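Local coordinates for 2-oxoglutarate-dependent dioxygenase tropC (Talaromyces stipitatus, PDB 6XJJ), which acts as a 2-oxoglutarate-dependent non-haem iron dioxygenase in the fungal pathway that builds tropolones, at residues 91-100 / 309-317. Numbering follows the deposited sequence.
Sequences IFGCTKKFFD and ERRYSVAFF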
ATOM      1  N   ILE A  91     -11.875   7.587   5.707  1.00 75.98           N
ATOM      2  CA  ILE A  91     -10.576   7.132   6.208  1.00 73.61           C
ATOM      3  C   ILE A  91      -9.594   8.294   6.354  1.00 74.52           C
ATOM      4  O   ILE A  91      -8.725   8.262   7.234  1.00 74.64           O
ATOM      5  CB  ILE A  91      -9.987   6.025   5.310  1.00 65.84           C
ATOM      6  CG1 ILE A  91      -8.847   5.295   6.020  1.00 66.20           C
ATOM      7  CG2 ILE A  91      -9.454   6.588   4.002  1.00 71.15           C
ATOM      8  CD1 ILE A  91      -9.290   4.439   7.202  1.00 75.78           C
ATOM      9  N   PHE A  92      -9.683   9.321   5.499  1.00 69.89           N
ATOM     10  CA  PHE A  92      -8.891  10.522   5.748  1.00 77.55           C
ATOM     11  C   PHE A  92      -9.400  11.292   6.955  1.00 67.77           C
ATOM     12  O   PHE A  92      -8.617  11.973   7.624  1.00 75.40           O
ATOM     13  CB  PHE A  92      -8.861  11.446   4.535  1.00 71.03           C
ATOM     14  CG  PHE A  92      -8.002  10.951   3.420  1.00 76.66           C
ATOM     15  CD1 PHE A  92      -6.632  10.895   3.576  1.00 67.93           C
ATOM     16  CD2 PHE A  92      -8.546  10.621   2.194  1.00 80.84           C
ATOM     17  CE1 PHE A  92      -5.821  10.460   2.554  1.00 84.31           C
ATOM     18  CE2 PHE A  92      -7.737  10.191   1.160  1.00 73.20           C
ATOM     19  CZ  PHE A  92      -6.372  10.115   1.342  1.00 80.09           C
ATOM     20  N   GLY A  93     -10.698  11.217   7.243  1.00 69.03           N
ATOM     21  CA  GLY A  93     -11.178  11.735   8.512  1.00 75.63           C
ATOM     22  C   GLY A  93     -10.483  11.073   9.685  1.00 71.86           C
ATOM     23  O   GLY A  93      -9.972  11.747  10.581  1.00 80.58           O
ATOM     24  N   CYS A  94     -10.439   9.737   9.680  1.00 71.00           N
ATOM     25  CA  CYS A  94      -9.766   9.015  10.754  1.00 78.53           C
ATOM     26  C   CYS A  94      -8.300   9.407  10.850  1.00 84.18           C
ATOM     27  O   CYS A  94      -7.769   9.592  11.950  1.00 80.22           O
ATOM     28  CB  CYS A  94      -9.891   7.506  10.543  1.00 74.00           C
ATOM     29  SG  CYS A  94     -11.552   6.912  10.704  1.00109.72           S
ATOM     30  N   THR A  95      -7.632   9.540   9.706  1.00 80.35           N
ATOM     31  CA  THR A  95      -6.196   9.776   9.712  1.00 72.97           C
ATOM     32  C   THR A  95      -5.868  11.137  10.309  1.00 74.26           C
ATOM     33  O   THR A  95      -4.926  11.265  11.096  1.00 80.95           O
ATOM     34  CB  THR A  95      -5.666   9.660   8.288  1.00 74.56           C
ATOM     35  OG1 THR A  95      -6.061   8.395   7.745  1.00 69.81           O
ATOM     36  CG2 THR A  95      -4.164   9.732   8.287  1.00 72.78           C
ATOM     37  N   LYS A  96      -6.647  12.159   9.955  1.00 77.54           N
ATOM     38  CA  LYS A  96      -6.438  13.489  10.518  1.00 84.33           C
ATOM     39  C   LYS A  96      -6.732  13.524  12.014  1.00 79.21           C
ATOM     40  O   LYS A  96      -5.949  14.086  12.786  1.00 79.36           O
ATOM     41  CB  LYS A  96      -7.292  14.495   9.752  1.00 87.63           C
ATOM     42  CG  LYS A  96      -7.297  15.910  10.302  1.00 93.56           C
ATOM     43  CD  LYS A  96      -7.981  16.855   9.325  1.00 96.29           C
ATOM     44  CE  LYS A  96      -8.472  18.130   9.992  1.00 89.25           C
ATOM     45  NZ  LYS A  96      -7.417  18.881  10.719  1.00102.60           N
ATOM     46  N   LYS A  97      -7.842  12.927  12.449  1.00 79.62           N
ATOM     47  CA  LYS A  97      -8.112  12.845  13.880  1.00 79.87           C
ATOM     48  C   LYS A  97      -6.966  12.193  14.635  1.00 76.77           C
ATOM     49  O   LYS A  97      -6.593  12.653  15.720  1.00 79.18           O
ATOM     50  CB  LYS A  97      -9.422  12.096  14.138  1.00 72.10           C
ATOM     51  CG  LYS A  97     -10.656  12.977  13.994  1.00 94.27           C
ATOM     52  CD  LYS A  97     -11.959  12.199  14.049  1.00102.08           C
ATOM     53  CE  LYS A  97     -13.144  13.153  14.036  1.00107.58           C
ATOM     54  NZ  LYS A  97     -14.455  12.457  13.977  1.00116.40           N
ATOM     55  N   PHE A  98      -6.383  11.129  14.087  1.00 75.77           N
ATOM     56  CA  PHE A  98      -5.333  10.439  14.828  1.00 82.94           C
ATOM     57  C   PHE A  98      -4.080  11.299  14.945  1.00 79.32           C
ATOM     58  O   PHE A  98      -3.557  11.507  16.045  1.00 82.21           O
ATOM     59  CB  PHE A  98      -4.991   9.105  14.177  1.00 73.05           C
ATOM     60  CG  PHE A  98      -3.862   8.402  14.851  1.00 76.94           C
ATOM     61  CD1 PHE A  98      -4.080   7.675  16.007  1.00 88.14           C
ATOM     62  CD2 PHE A  98      -2.576   8.500  14.358  1.00 75.84           C
ATOM     63  CE1 PHE A  98      -3.039   7.038  16.647  1.00 89.09           C
ATOM     64  CE2 PHE A  98      -1.532   7.866  14.993  1.00 80.65           C
ATOM     65  CZ  PHE A  98      -1.764   7.133  16.143  1.00 78.37           C
ATOM     66  N   PHE A  99      -3.571  11.798  13.822  1.00 76.19           N
ATOM     67  CA  PHE A  99      -2.329  12.547  13.882  1.00 80.65           C
ATOM     68  C   PHE A  99      -2.504  13.915  14.526  1.00 80.60           C
ATOM     69  O   PHE A  99      -1.515  14.487  14.997  1.00 79.81           O
ATOM     70  CB  PHE A  99      -1.726  12.654  12.484  1.00 75.13           C
ATOM     71  CG  PHE A  99      -1.223  11.341  11.957  1.00 73.39           C
ATOM     72  CD1 PHE A  99      -0.052  10.794  12.459  1.00 82.83           C
ATOM     73  CD2 PHE A  99      -1.897  10.660  10.957  1.00 71.92           C
ATOM     74  CE1 PHE A  99       0.428   9.581  11.988  1.00 80.79           C
ATOM     75  CE2 PHE A  99      -1.418   9.444  10.474  1.00 70.27           C
ATOM     76  CZ  PHE A  99      -0.256   8.906  10.993  1.00 76.59           C
ATOM     77  N   ASP A 100      -3.731  14.434  14.608  1.00 83.68           N
ATOM     78  CA  ASP A 100      -3.959  15.657  15.370  1.00 81.26           C
ATOM     79  C   ASP A 100      -3.781  15.457  16.871  1.00 79.55           C
ATOM     80  O   ASP A 100      -3.733  16.447  17.608  1.00 79.45           O
ATOM     81  CB  ASP A 100      -5.357  16.207  15.087  1.00 85.91           C
ATOM     82  CG  ASP A 100      -5.459  16.861  13.720  1.00 85.06           C
ATOM     83  OD1 ASP A 100      -4.399  17.134  13.110  1.00 85.35           O
ATOM     84  OD2 ASP A 100      -6.594  17.110  13.262  1.00 83.24           O
ATOM     85  N   GLU A 309       2.481  21.620   0.784  1.00109.24           N
ATOM     86  CA  GLU A 309       1.123  21.255   1.147  1.00106.52           C
ATOM     87  C   GLU A 309       1.155  20.109   2.148  1.00 98.88           C
ATOM     88  O   GLU A 309       2.007  19.219   2.064  1.00 96.19           O
ATOM     89  CB  GLU A 309       0.333  20.843  -0.097  1.00108.79           C
ATOM     90  CG  GLU A 309       0.320  21.900  -1.192  1.00124.17           C
ATOM     91  CD  GLU A 309      -0.143  23.253  -0.690  1.00134.77           C
ATOM     92  OE1 GLU A 309      -1.075  23.291   0.143  1.00129.23           O
ATOM     93  OE2 GLU A 309       0.432  24.280  -1.117  1.00133.98           O
ATOM     94  N   ARG A 310       0.237  20.143   3.109  1.00 96.70           N
ATOM     95  CA  ARG A 310       0.097  19.021   4.022  1.00 94.26           C
ATOM     96  C   ARG A 310      -0.465  17.831   3.260  1.00 88.65           C
ATOM     97  O   ARG A 310      -1.364  17.977   2.426  1.00 84.05           O
ATOM     98  CB  ARG A 310      -0.807  19.388   5.199  1.00 99.01           C
ATOM     99  CG  ARG A 310      -0.853  18.342   6.304  1.00 96.19           C
ATOM    100  CD  ARG A 310      -1.729  18.804   7.472  1.00 79.11           C
ATOM    101  NE  ARG A 310      -1.205  20.023   8.093  1.00 99.00           N
ATOM    102  CZ  ARG A 310      -0.182  20.052   8.945  1.00 93.30           C
ATOM    103  NH1 ARG A 310       0.449  18.936   9.265  1.00 93.01           N
ATOM    104  NH2 ARG A 310       0.231  21.202   9.464  1.00 90.03           N
ATOM    105  N   ARG A 311       0.088  16.651   3.531  1.00 91.04           N
ATOM    106  CA  ARG A 311      -0.206  15.453   2.756  1.00 97.20           C
ATOM    107  C   ARG A 311      -0.519  14.287   3.682  1.00 92.69           C
ATOM    108  O   ARG A 311       0.231  14.006   4.626  1.00 80.40           O
ATOM    109  CB  ARG A 311       0.964  15.096   1.822  1.00 86.23           C
ATOM    110  CG  ARG A 311       0.800  13.780   1.045  1.00 97.97           C
ATOM    111  CD  ARG A 311       1.972  13.538   0.091  1.00 91.39           C
ATOM    112  NE  ARG A 311       2.072  12.147  -0.361  1.00 83.07           N
ATOM    113  CZ  ARG A 311       1.418  11.612  -1.389  1.00 88.35           C
ATOM    114  NH1 ARG A 311       0.580  12.334  -2.124  1.00100.92           N
ATOM    115  NH2 ARG A 311       1.614  10.331  -1.680  1.00 78.14           N
ATOM    116  N   TYR A 312      -1.638  13.628   3.402  1.00 86.34           N
ATOM    117  CA  TYR A 312      -2.020  12.360   4.001  1.00 84.61           C
ATOM    118  C   TYR A 312      -2.057  11.293   2.916  1.00 87.48           C
ATOM    119  O   TYR A 312      -2.252  11.589   1.733  1.00 90.41           O
ATOM    120  CB  TYR A 312      -3.389  12.471   4.670  1.00 82.52           C
ATOM    121  CG  TYR A 312      -3.406  13.398   5.859  1.00 83.91           C
ATOM    122  CD1 TYR A 312      -2.630  13.142   6.979  1.00 80.71           C
ATOM    123  CD2 TYR A 312      -4.148  14.568   5.834  1.00 87.59           C
ATOM    124  CE1 TYR A 312      -2.639  13.998   8.064  1.00 79.14           C
ATOM    125  CE2 TYR A 312      -4.155  15.433   6.907  1.00 81.23           C
ATOM    126  CZ  TYR A 312      -3.396  15.146   8.017  1.00 68.66           C
ATOM    127  OH  TYR A 312      -3.403  16.009   9.089  1.00 78.20           O
ATOM    128  N   SER A 313      -1.850  10.048   3.326  1.00 78.94           N
ATOM    129  CA  SER A 313      -2.054   8.923   2.427  1.00 84.47           C
ATOM    130  C   SER A 313      -2.279   7.672   3.263  1.00 71.19           C
ATOM    131  O   SER A 313      -1.888   7.601   4.431  1.00 73.07           O
ATOM    132  CB  SER A 313      -0.874   8.755   1.466  1.00 76.76           C
ATOM    133  OG  SER A 313       0.329   8.495   2.164  1.00 77.96           O
ATOM    134  N   VAL A 314      -2.949   6.694   2.658  1.00 78.62           N
ATOM    135  CA  VAL A 314      -3.206   5.407   3.292  1.00 75.38           C
ATOM    136  C   VAL A 314      -2.610   4.330   2.402  1.00 70.12           C
ATOM    137  O   VAL A 314      -2.987   4.200   1.230  1.00 77.31           O
ATOM    138  CB  VAL A 314      -4.704   5.165   3.527  1.00 69.73           C
ATOM    139  CG1 VAL A 314      -4.928   3.775   4.103  1.00 71.53           C
ATOM    140  CG2 VAL A 314      -5.261   6.220   4.466  1.00 67.58           C
ATOM    141  N   ALA A 315      -1.680   3.568   2.954  1.00 67.76           N
ATOM    142  CA  ALA A 315      -0.943   2.557   2.216  1.00 67.14           C
ATOM    143  C   ALA A 315      -1.304   1.212   2.815  1.00 69.93           C
ATOM    144  O   ALA A 315      -1.149   1.006   4.022  1.00 64.75           O
ATOM    145  CB  ALA A 315       0.565   2.804   2.294  1.00 76.58           C
ATOM    146  N   PHE A 316      -1.812   0.315   1.985  1.00 74.50           N
ATOM    147  CA  PHE A 316      -2.101  -1.046   2.400  1.00 71.08           C
ATOM    148  C   PHE A 316      -1.278  -1.991   1.548  1.00 61.16           C
ATOM    149  O   PHE A 316      -1.054  -1.740   0.359  1.00 71.27           O
ATOM    150  CB  PHE A 316      -3.662  -1.259   2.420  1.00 65.11           C
ATOM    151  CG  PHE A 316      -4.171  -2.701   2.357  1.00 60.27           C
ATOM    152  CD1 PHE A 316      -3.475  -3.769   1.817  1.00 78.79           C
ATOM    153  CD2 PHE A 316      -5.195  -3.025   3.236  1.00 58.87           C
ATOM    154  CE1 PHE A 316      -3.978  -5.063   1.874  1.00 68.72           C
ATOM    155  CE2 PHE A 316      -5.671  -4.323   3.335  1.00 74.02           C
ATOM    156  CZ  PHE A 316      -5.049  -5.334   2.665  1.00 62.98           C
ATOM    157  N   PHE A 317      -0.754  -3.040   2.193  1.00 56.14           N
ATOM    158  CA  PHE A 317       0.161  -3.943   1.526  1.00 74.47           C
ATOM    159  C   PHE A 317      -0.279  -5.373   1.766  1.00 73.93           C
ATOM    160  O   PHE A 317      -0.890  -5.695   2.789  1.00 66.28           O
ATOM    161  CB  PHE A 317       1.653  -3.816   1.977  1.00 70.78           C
ATOM    162  CG  PHE A 317       2.128  -2.403   2.233  1.00 69.74           C
ATOM    163  CD1 PHE A 317       1.436  -1.546   3.073  1.00 71.25           C
ATOM    164  CD2 PHE A 317       3.155  -1.871   1.466  1.00 64.00           C
ATOM    165  CE1 PHE A 317       1.865  -0.249   3.277  1.00 68.24           C
ATOM    166  CE2 PHE A 317       3.557  -0.563   1.641  1.00 63.41           C
ATOM    167  CZ  PHE A 317       2.909   0.244   2.540  1.00 60.79           C
TER
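Tyr-312 meets the helix 91-99 along the whole length of its side chain. With CG anti to its own carbonyl carbon (chi1 -66°), the ring is carried obliquely up the helix toward Lys-96. At the root of the side chain, CB of Tyr-312 sits 3.8 Å from CD1 of Phe-92, whose ring lies against it. Further out, CD1 of Tyr-312 lies 4.0 Å from the methyl CG2 of Thr-95, which approaches the ring obliquely. The phenol OH ends 4.1 Å from CG of Lys-96, beside the lysine's aliphatic chain, and is not bonded to Asp-100; the ammonium group is engaged instead by Asp-100, whose OD2 accepts from Lys-96 NZ through its syn lone pair.

Strand 311-318 belongs to the double-stranded beta-helix (jelly-roll) core of the 2-oxoglutarate dioxygenases; its Arg-311, which probably binds 2-oxoglutarate, makes no contact with 91-100. The backbone of Ser-313 passes the edge of the Phe-92 ring, its N near the ring plane and 4.1 Å from CE1 of Phe-92. CB of Ser-313 points away from the helix, to the side where the bound iron lies about 9 Å from the side chain, whereas Tyr-312 and Val-314 point toward the helix, which packs on the outer face of the core. The axes of helix 91-99 and strand 311-317 come within 9.1 Å, their chain directions 115° apart.

At Val-314 the CG2 methyl touches two helix residues: CG1 of Ile-91 and OG1 of Thr-95, each 4.0 Å away. OG1 of Thr-95 donates to O of Ile-91 at 2.7 Å, and this carbonyl also accepts from Thr-95 N on the opposite face of its plane.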